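Long-range contact in metallo-beta-lactamase FIM-1 (Pseudomonas aeruginosa, PDB 6V3Q), which probably hydrolyses beta-lactam antibiotics with the help of bound zinc, opening the ring to a substituted beta-amino acid: residues A[10-24]-A[51-65]. Sequence-based numbering, arbitrary orientation.
Sequences VTFTAITQGVWMHTS and DTAWDDPQTAQIIEW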
ATOM      1  N   VAL A  10     -13.043  -8.553   1.889  1.00 67.08           N
ATOM      2  CA  VAL A  10     -12.914  -8.666   0.440  1.00 67.16           C
ATOM      3  C   VAL A  10     -14.123  -8.023  -0.226  1.00 66.80           C
ATOM      4  O   VAL A  10     -15.270  -8.249   0.181  1.00 74.52           O
ATOM      5  CB  VAL A  10     -12.767 -10.140   0.030  1.00 70.20           C
ATOM      6  CG1 VAL A  10     -12.601 -10.270  -1.473  1.00 69.84           C
ATOM      7  CG2 VAL A  10     -11.597 -10.784   0.764  1.00 70.02           C
ATOM      8  N   THR A  11     -13.872  -7.211  -1.247  1.00 65.02           N
ATOM      9  CA  THR A  11     -14.932  -6.537  -1.980  1.00 71.78           C
ATOM     10  C   THR A  11     -15.262  -7.297  -3.257  1.00 68.12           C
ATOM     11  O   THR A  11     -14.385  -7.877  -3.902  1.00 64.65           O
ATOM     12  CB  THR A  11     -14.541  -5.093  -2.322  1.00 77.48           C
ATOM     13  OG1 THR A  11     -13.339  -5.088  -3.103  1.00 81.45           O
ATOM     14  CG2 THR A  11     -14.317  -4.280  -1.054  1.00 83.80           C
ATOM     15  N   PHE A  12     -16.541  -7.285  -3.619  1.00 66.18           N
ATOM     16  CA  PHE A  12     -17.035  -7.944  -4.819  1.00 66.20           C
ATOM     17  C   PHE A  12     -17.770  -6.922  -5.674  1.00 66.57           C
ATOM     18  O   PHE A  12     -18.670  -6.231  -5.182  1.00 69.38           O
ATOM     19  CB  PHE A  12     -17.965  -9.111  -4.470  1.00 70.20           C
ATOM     20  CG  PHE A  12     -17.369 -10.099  -3.510  1.00 73.30           C
ATOM     21  CD1 PHE A  12     -16.626 -11.173  -3.969  1.00 72.98           C
ATOM     22  CD2 PHE A  12     -17.553  -9.953  -2.145  1.00 72.09           C
ATOM     23  CE1 PHE A  12     -16.073 -12.081  -3.088  1.00 72.56           C
ATOM     24  CE2 PHE A  12     -17.004 -10.857  -1.255  1.00 71.03           C
ATOM     25  CZ  PHE A  12     -16.263 -11.921  -1.729  1.00 69.81           C
ATOM     26  N   THR A  13     -17.383  -6.821  -6.943  1.00 66.45           N
ATOM     27  CA  THR A  13     -17.982  -5.872  -7.869  1.00 75.38           C
ATOM     28  C   THR A  13     -18.453  -6.596  -9.120  1.00 72.24           C
ATOM     29  O   THR A  13     -17.738  -7.446  -9.660  1.00 70.46           O
ATOM     30  CB  THR A  13     -16.994  -4.767  -8.265  1.00 78.36           C
ATOM     31  OG1 THR A  13     -15.865  -5.354  -8.924  1.00 85.94           O
ATOM     32  CG2 THR A  13     -16.516  -4.004  -7.042  1.00 79.52           C
ATOM     33  N   ALA A  14     -19.655  -6.249  -9.578  1.00 76.23           N
ATOM     34  CA  ALA A  14     -20.182  -6.832 -10.804  1.00 77.23           C
ATOM     35  C   ALA A  14     -19.484  -6.221 -12.012  1.00 68.84           C
ATOM     36  O   ALA A  14     -19.425  -4.996 -12.156  1.00 73.62           O
ATOM     37  CB  ALA A  14     -21.693  -6.616 -10.888  1.00 67.88           C
ATOM     38  N   ILE A  15     -18.947  -7.078 -12.876  1.00 68.16           N
ATOM     39  CA  ILE A  15     -18.221  -6.648 -14.066  1.00 67.63           C
ATOM     40  C   ILE A  15     -19.182  -6.632 -15.246  1.00 67.74           C
ATOM     41  O   ILE A  15     -19.381  -5.595 -15.887  1.00 67.31           O
ATOM     42  CB  ILE A  15     -17.016  -7.564 -14.340  1.00 68.87           C
ATOM     43  CG1 ILE A  15     -15.981  -7.427 -13.225  1.00 67.84           C
ATOM     44  CG2 ILE A  15     -16.402  -7.247 -15.694  1.00 72.35           C
ATOM     45  CD1 ILE A  15     -15.387  -6.042 -13.109  1.00 72.55           C
ATOM     46  N   THR A  16     -19.768  -7.788 -15.541  1.00 71.59           N
ATOM     47  CA  THR A  16     -20.893  -7.899 -16.459  1.00 74.89           C
ATOM     48  C   THR A  16     -21.832  -8.962 -15.897  1.00 73.09           C
ATOM     49  O   THR A  16     -21.639  -9.451 -14.778  1.00 70.42           O
ATOM     50  CB  THR A  16     -20.420  -8.215 -17.885  1.00 80.33           C
ATOM     51  OG1 THR A  16     -21.521  -8.088 -18.793  1.00 95.71           O
ATOM     52  CG2 THR A  16     -19.873  -9.629 -17.967  1.00 77.81           C
ATOM     53  N   GLN A  17     -22.856  -9.322 -16.668  1.00 84.90           N
ATOM     54  CA  GLN A  17     -23.808 -10.323 -16.205  1.00 85.58           C
ATOM     55  C   GLN A  17     -23.115 -11.671 -16.044  1.00 83.39           C
ATOM     56  O   GLN A  17     -22.566 -12.220 -17.005  1.00 80.70           O
ATOM     57  CB  GLN A  17     -24.977 -10.434 -17.182  1.00 95.74           C
ATOM     58  CG  GLN A  17     -26.188 -11.184 -16.623  1.00108.02           C
ATOM     59  CD  GLN A  17     -26.064 -12.692 -16.742  1.00113.11           C
ATOM     60  OE1 GLN A  17     -25.631 -13.212 -17.770  1.00118.54           O
ATOM     61  NE2 GLN A  17     -26.446 -13.402 -15.687  1.00111.41           N
ATOM     62  N   GLY A  18     -23.134 -12.196 -14.821  1.00 77.62           N
ATOM     63  CA  GLY A  18     -22.533 -13.484 -14.533  1.00 84.04           C
ATOM     64  C   GLY A  18     -21.044 -13.466 -14.277  1.00 79.97           C
ATOM     65  O   GLY A  18     -20.440 -14.541 -14.164  1.00 67.40           O
ATOM     66  N   VAL A  19     -20.431 -12.286 -14.181  1.00 61.04           N
ATOM     67  CA  VAL A  19     -18.988 -12.160 -13.992  1.00 60.19           C
ATOM     68  C   VAL A  19     -18.746 -11.144 -12.881  1.00 60.26           C
ATOM     69  O   VAL A  19     -19.076  -9.963 -13.033  1.00 58.82           O
ATOM     70  CB  VAL A  19     -18.265 -11.735 -15.280  1.00 61.03           C
ATOM     71  CG1 VAL A  19     -16.763 -11.660 -15.052  1.00 58.94           C
ATOM     72  CG2 VAL A  19     -18.588 -12.695 -16.420  1.00 57.00           C
ATOM     73  N   TRP A  20     -18.168 -11.597 -11.771  1.00 59.26           N
ATOM     74  CA  TRP A  20     -17.853 -10.744 -10.634  1.00 59.63           C
ATOM     75  C   TRP A  20     -16.344 -10.647 -10.455  1.00 61.57           C
ATOM     76  O   TRP A  20     -15.607 -11.600 -10.726  1.00 62.24           O
ATOM     77  CB  TRP A  20     -18.481 -11.282  -9.341  1.00 59.98           C
ATOM     78  CG  TRP A  20     -19.959 -11.476  -9.423  1.00 62.77           C
ATOM     79  CD1 TRP A  20     -20.614 -12.510 -10.022  1.00 62.12           C
ATOM     80  CD2 TRP A  20     -20.973 -10.618  -8.881  1.00 58.95           C
ATOM     81  NE1 TRP A  20     -21.971 -12.349  -9.893  1.00 64.44           N
ATOM     82  CE2 TRP A  20     -22.219 -11.196  -9.195  1.00 61.62           C
ATOM     83  CE3 TRP A  20     -20.949  -9.417  -8.166  1.00 59.60           C
ATOM     84  CZ2 TRP A  20     -23.430 -10.614  -8.819  1.00 59.31           C
ATOM     85  CZ3 TRP A  20     -22.155  -8.842  -7.792  1.00 62.20           C
ATOM     86  CH2 TRP A  20     -23.375  -9.440  -8.120  1.00 58.08           C
ATOM     87  N   MET A  21     -15.891  -9.488  -9.986  1.00 62.06           N
ATOM     88  CA  MET A  21     -14.493  -9.264  -9.641  1.00 64.17           C
ATOM     89  C   MET A  21     -14.365  -9.188  -8.126  1.00 60.48           C
ATOM     90  O   MET A  21     -15.071  -8.407  -7.481  1.00 60.63           O
ATOM     91  CB  MET A  21     -13.966  -7.975 -10.279  1.00 68.61           C
ATOM     92  CG  MET A  21     -12.448  -7.835 -10.256  1.00 75.74           C
ATOM     93  SD  MET A  21     -11.847  -6.410 -11.195  1.00 82.67           S
ATOM     94  CE  MET A  21     -11.697  -5.173  -9.907  1.00 82.05           C
ATOM     95  N   HIS A  22     -13.482 -10.005  -7.558  1.00 56.48           N
ATOM     96  CA  HIS A  22     -13.181  -9.941  -6.134  1.00 56.76           C
ATOM     97  C   HIS A  22     -11.823  -9.284  -5.924  1.00 59.13           C
ATOM     98  O   HIS A  22     -10.859  -9.576  -6.640  1.00 63.96           O
ATOM     99  CB  HIS A  22     -13.218 -11.327  -5.470  1.00 50.42           C
ATOM    100  CG  HIS A  22     -12.143 -12.270  -5.922  1.00 58.84           C
ATOM    101  ND1 HIS A  22     -10.856 -12.228  -5.432  1.00 56.07           N
ATOM    102  CD2 HIS A  22     -12.183 -13.314  -6.785  1.00 57.12           C
ATOM    103  CE1 HIS A  22     -10.143 -13.192  -5.989  1.00 57.54           C
ATOM    104  NE2 HIS A  22     -10.925 -13.866  -6.813  1.00 55.42           N
ATOM    105  N   THR A  23     -11.764  -8.386  -4.944  1.00 58.37           N
ATOM    106  CA  THR A  23     -10.567  -7.621  -4.628  1.00 60.99           C
ATOM    107  C   THR A  23     -10.268  -7.772  -3.147  1.00 60.60           C
ATOM    108  O   THR A  23     -11.126  -7.482  -2.305  1.00 61.17           O
ATOM    109  CB  THR A  23     -10.743  -6.139  -4.986  1.00 61.01           C
ATOM    110  OG1 THR A  23     -11.001  -6.007  -6.389  1.00 63.59           O
ATOM    111  CG2 THR A  23      -9.491  -5.350  -4.631  1.00 60.81           C
ATOM    112  N   SER A  24      -9.058  -8.227  -2.831  1.00 57.09           N
ATOM    113  CA  SER A  24      -8.626  -8.419  -1.457  1.00 60.60           C
ATOM    114  C   SER A  24      -7.357  -7.616  -1.212  1.00 61.64           C
ATOM    115  O   SER A  24      -6.555  -7.404  -2.125  1.00 60.09           O
ATOM    116  CB  SER A  24      -8.385  -9.902  -1.151  1.00 61.53           C
ATOM    117  OG  SER A  24      -7.458 -10.470  -2.061  1.00 64.98           O
ATOM    118  N   ASP A  51      -8.314 -17.304  -9.398  1.00 54.59           N
ATOM    119  CA  ASP A  51      -7.381 -16.773  -8.407  1.00 61.81           C
ATOM    120  C   ASP A  51      -7.992 -16.630  -7.018  1.00 63.29           C
ATOM    121  O   ASP A  51      -9.155 -16.238  -6.865  1.00 66.45           O
ATOM    122  CB  ASP A  51      -6.817 -15.429  -8.867  1.00 74.99           C
ATOM    123  CG  ASP A  51      -5.826 -15.578  -9.998  1.00 94.56           C
ATOM    124  OD1 ASP A  51      -5.257 -16.678 -10.144  1.00 99.21           O
ATOM    125  OD2 ASP A  51      -5.603 -14.593 -10.729  1.00102.45           O
ATOM    126  N   THR A  52      -7.197 -16.944  -5.997  1.00 62.75           N
ATOM    127  CA  THR A  52      -7.609 -16.823  -4.608  1.00 62.34           C
ATOM    128  C   THR A  52      -7.352 -15.402  -4.116  1.00 60.74           C
ATOM    129  O   THR A  52      -6.970 -14.514  -4.882  1.00 66.04           O
ATOM    130  CB  THR A  52      -6.859 -17.830  -3.742  1.00 63.22           C
ATOM    131  OG1 THR A  52      -5.493 -17.419  -3.625  1.00 57.83           O
ATOM    132  CG2 THR A  52      -6.896 -19.205  -4.366  1.00 66.98           C
ATOM    133  N   ALA A  53      -7.573 -15.173  -2.827  1.00 63.76           N
ATOM    134  CA  ALA A  53      -7.143 -13.946  -2.180  1.00 60.11           C
ATOM    135  C   ALA A  53      -5.706 -14.133  -1.697  1.00 66.59           C
ATOM    136  O   ALA A  53      -5.002 -15.054  -2.119  1.00 69.38           O
ATOM    137  CB  ALA A  53      -8.102 -13.581  -1.053  1.00 62.51           C
ATOM    138  N   TRP A  54      -5.255 -13.271  -0.786  1.00 68.47           N
ATOM    139  CA  TRP A  54      -3.866 -13.343  -0.339  1.00 65.99           C
ATOM    140  C   TRP A  54      -3.625 -14.519   0.602  1.00 71.13           C
ATOM    141  O   TRP A  54      -2.538 -15.107   0.583  1.00 71.58           O
ATOM    142  CB  TRP A  54      -3.462 -12.033   0.335  1.00 66.22           C
ATOM    143  CG  TRP A  54      -3.375 -10.873  -0.610  1.00 67.23           C
ATOM    144  CD1 TRP A  54      -4.366  -9.985  -0.907  1.00 64.13           C
ATOM    145  CD2 TRP A  54      -2.234 -10.473  -1.384  1.00 63.12           C
ATOM    146  NE1 TRP A  54      -3.917  -9.058  -1.816  1.00 66.89           N
ATOM    147  CE2 TRP A  54      -2.611  -9.334  -2.124  1.00 63.24           C
ATOM    148  CE3 TRP A  54      -0.934 -10.966  -1.522  1.00 66.26           C
ATOM    149  CZ2 TRP A  54      -1.733  -8.680  -2.990  1.00 65.53           C
ATOM    150  CZ3 TRP A  54      -0.063 -10.315  -2.383  1.00 69.40           C
ATOM    151  CH2 TRP A  54      -0.466  -9.185  -3.104  1.00 68.96           C
ATOM    152  N   ASP A  55      -4.609 -14.874   1.431  1.00 78.16           N
ATOM    153  CA  ASP A  55      -4.430 -15.928   2.421  1.00 83.38           C
ATOM    154  C   ASP A  55      -5.704 -16.760   2.508  1.00 82.27           C
ATOM    155  O   ASP A  55      -6.694 -16.495   1.820  1.00 77.52           O
ATOM    156  CB  ASP A  55      -4.042 -15.344   3.788  1.00 95.18           C
ATOM    157  CG  ASP A  55      -5.055 -14.334   4.310  1.00105.27           C
ATOM    158  OD1 ASP A  55      -6.175 -14.259   3.767  1.00106.39           O
ATOM    159  OD2 ASP A  55      -4.727 -13.607   5.268  1.00110.35           O
ATOM    160  N   ASP A  56      -5.674 -17.771   3.378  1.00 83.93           N
ATOM    161  CA  ASP A  56      -6.832 -18.647   3.547  1.00 83.58           C
ATOM    162  C   ASP A  56      -8.069 -17.915   4.054  1.00 79.54           C
ATOM    163  O   ASP A  56      -9.133 -18.054   3.429  1.00 77.21           O
ATOM    164  CB  ASP A  56      -6.465 -19.816   4.469  1.00 91.84           C
ATOM    165  CG  ASP A  56      -5.551 -20.826   3.802  1.00 98.03           C
ATOM    166  OD1 ASP A  56      -5.668 -21.024   2.574  1.00 98.13           O
ATOM    167  OD2 ASP A  56      -4.722 -21.435   4.510  1.00102.32           O
ATOM    168  N   PRO A  57      -8.022 -17.140   5.147  1.00 78.70           N
ATOM    169  CA  PRO A  57      -9.269 -16.536   5.650  1.00 73.41           C
ATOM    170  C   PRO A  57      -9.911 -15.554   4.685  1.00 74.68           C
ATOM    171  O   PRO A  57     -11.143 -15.440   4.669  1.00 75.91           O
ATOM    172  CB  PRO A  57      -8.824 -15.844   6.947  1.00 69.96           C
ATOM    173  CG  PRO A  57      -7.376 -15.597   6.763  1.00 75.06           C
ATOM    174  CD  PRO A  57      -6.872 -16.781   5.998  1.00 74.91           C
ATOM    175  N   GLN A  58      -9.118 -14.835   3.887  1.00 70.93           N
ATOM    176  CA  GLN A  58      -9.699 -13.954   2.878  1.00 71.19           C
ATOM    177  C   GLN A  58     -10.303 -14.757   1.732  1.00 69.46           C
ATOM    178  O   GLN A  58     -11.353 -14.386   1.195  1.00 69.42           O
ATOM    179  CB  GLN A  58      -8.646 -12.975   2.358  1.00 70.81           C
ATOM    180  CG  GLN A  58      -8.565 -11.656   3.119  1.00 77.40           C
ATOM    181  CD  GLN A  58      -7.541 -10.699   2.527  1.00 80.42           C
ATOM    182  OE1 GLN A  58      -6.508 -11.121   2.008  1.00 78.02           O
ATOM    183  NE2 GLN A  58      -7.825  -9.402   2.607  1.00 85.04           N
ATOM    184  N   THR A  59      -9.652 -15.857   1.341  1.00 69.30           N
ATOM    185  CA  THR A  59     -10.260 -16.765   0.373  1.00 66.44           C
ATOM    186  C   THR A  59     -11.510 -17.419   0.949  1.00 65.83           C
ATOM    187  O   THR A  59     -12.470 -17.679   0.213  1.00 63.49           O
ATOM    188  CB  THR A  59      -9.248 -17.829  -0.067  1.00 66.15           C
ATOM    189  OG1 THR A  59      -8.094 -17.191  -0.631  1.00 64.21           O
ATOM    190  CG2 THR A  59      -9.854 -18.756  -1.112  1.00 61.98           C
ATOM    191  N   ALA A  60     -11.524 -17.674   2.261  1.00 67.72           N
ATOM    192  CA  ALA A  60     -12.719 -18.221   2.894  1.00 68.68           C
ATOM    193  C   ALA A  60     -13.893 -17.258   2.789  1.00 68.37           C
ATOM    194  O   ALA A  60     -15.047 -17.693   2.699  1.00 70.24           O
ATOM    195  CB  ALA A  60     -12.433 -18.557   4.358  1.00 64.38           C
ATOM    196  N   GLN A  61     -13.621 -15.950   2.799  1.00 66.30           N
ATOM    197  CA  GLN A  61     -14.679 -14.970   2.575  1.00 64.60           C
ATOM    198  C   GLN A  61     -15.300 -15.143   1.196  1.00 64.39           C
ATOM    199  O   GLN A  61     -16.523 -15.067   1.043  1.00 67.91           O
ATOM    200  CB  GLN A  61     -14.128 -13.553   2.732  1.00 62.98           C
ATOM    201  CG  GLN A  61     -13.778 -13.163   4.156  1.00 67.37           C
ATOM    202  CD  GLN A  61     -13.103 -11.810   4.229  1.00 70.91           C
ATOM    203  OE1 GLN A  61     -13.595 -10.825   3.678  1.00 69.74           O
ATOM    204  NE2 GLN A  61     -11.962 -11.756   4.905  1.00 74.64           N
ATOM    205  N   ILE A  62     -14.466 -15.375   0.178  1.00 61.75           N
ATOM    206  CA  ILE A  62     -14.969 -15.529  -1.183  1.00 60.33           C
ATOM    207  C   ILE A  62     -15.864 -16.756  -1.283  1.00 63.52           C
ATOM    208  O   ILE A  62     -16.933 -16.716  -1.903  1.00 67.87           O
ATOM    209  CB  ILE A  62     -13.794 -15.601  -2.176  1.00 59.40           C
ATOM    210  CG1 ILE A  62     -12.930 -14.341  -2.083  1.00 58.93           C
ATOM    211  CG2 ILE A  62     -14.305 -15.800  -3.596  1.00 55.34           C
ATOM    212  CD1 ILE A  62     -11.670 -14.405  -2.911  1.00 61.25           C
ATOM    213  N   ILE A  63     -15.440 -17.864  -0.670  1.00 64.61           N
ATOM    214  CA  ILE A  63     -16.253 -19.078  -0.653  1.00 66.68           C
ATOM    215  C   ILE A  63     -17.599 -18.804   0.004  1.00 68.03           C
ATOM    216  O   ILE A  63     -18.657 -19.170  -0.521  1.00 73.95           O
ATOM    217  CB  ILE A  63     -15.502 -20.213   0.066  1.00 63.40           C
ATOM    218  CG1 ILE A  63     -14.270 -20.643  -0.731  1.00 63.10           C
ATOM    219  CG2 ILE A  63     -16.432 -21.389   0.333  1.00 59.64           C
ATOM    220  CD1 ILE A  63     -13.357 -21.569   0.033  1.00 65.64           C
ATOM    221  N   GLU A  64     -17.575 -18.147   1.166  1.00 67.81           N
ATOM    222  CA  GLU A  64     -18.809 -17.894   1.901  1.00 72.67           C
ATOM    223  C   GLU A  64     -19.714 -16.929   1.145  1.00 66.71           C
ATOM    224  O   GLU A  64     -20.938 -17.100   1.130  1.00 64.83           O
ATOM    225  CB  GLU A  64     -18.479 -17.353   3.294  1.00 81.96           C
ATOM    226  CG  GLU A  64     -19.283 -17.982   4.425  1.00 97.35           C
ATOM    227  CD  GLU A  64     -19.003 -19.469   4.606  1.00109.58           C
ATOM    228  OE1 GLU A  64     -19.755 -20.124   5.355  1.00117.43           O
ATOM    229  OE2 GLU A  64     -18.035 -19.989   4.011  1.00111.48           O
ATOM    230  N   TRP A  65     -19.128 -15.912   0.507  1.00 62.39           N
ATOM    231  CA  TRP A  65     -19.924 -14.970  -0.274  1.00 66.54           C
ATOM    232  C   TRP A  65     -20.590 -15.660  -1.458  1.00 69.95           C
ATOM    233  O   TRP A  65     -21.733 -15.343  -1.809  1.00 66.42           O
ATOM    234  CB  TRP A  65     -19.041 -13.818  -0.752  1.00 64.38           C
ATOM    235  CG  TRP A  65     -19.710 -12.903  -1.731  1.00 63.60           C
ATOM    236  CD1 TRP A  65     -20.437 -11.784  -1.447  1.00 64.75           C
ATOM    237  CD2 TRP A  65     -19.708 -13.027  -3.159  1.00 60.38           C
ATOM    238  NE1 TRP A  65     -20.887 -11.204  -2.607  1.00 64.58           N
ATOM    239  CE2 TRP A  65     -20.456 -11.950  -3.672  1.00 64.00           C
ATOM    240  CE3 TRP A  65     -19.147 -13.945  -4.053  1.00 62.58           C
ATOM    241  CZ2 TRP A  65     -20.657 -11.765  -5.038  1.00 63.67           C
ATOM    242  CZ3 TRP A  65     -19.349 -13.760  -5.409  1.00 63.16           C
ATOM    243  CH2 TRP A  65     -20.097 -12.678  -5.888  1.00 62.59           C
TER
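The hairpin of strands 11-16 and 19-24 lies against helix 56-65, with the CA atoms of Val10 and Gln58 6.7 Å apart; the axis of strand 19-24 passes 9.9 Å from that of the helix at 152°, so the two run roughly antiparallel. The ring of Phe12 lies flat on the indole of Trp65 in a face-to-face stack, its centroid 3.6 Å from that of the five-membered ring and the planes only 6° apart. Trp65, whose chi1 of 171° sets CG opposite the backbone N, turns the CH2 end of its six-membered ring to one face of the Trp20 indole, 3.7 Å from Trp20 CG, a T-shaped pair; Ala14 CB lies over the rim of the opposite face of Trp20, whose NE1 bonds to Glu42. Ile62 sends CG1 against Phe12 CE1 and Val10 CG1, while its CD1 sits over the face of the His22 imidazole, a CH-pi contact 3.6 Å from the ring centroid. At its edge His22 NE2 makes a weak bond to Asp51 O. Gln61, its chain extended, brings OE1 to Val10 N in a nearly straight bond of 2.9 Å. Asp55 N-caps the helix; just before it, Trp54 NE1 donates to Ser24 O from above the carbonyl plane, 3.1 Å away. This helix packed on the sheet is part of the alpha-beta/beta-alpha metallo-beta-lactamase fold: aromatic and aliphatic packing dominates, Gln61 pins the hairpin's start to the helix, and the Trp54 and weak His22 bonds link strand 19-24 to the 51-55 loop, near zinc ligands His81 and His83.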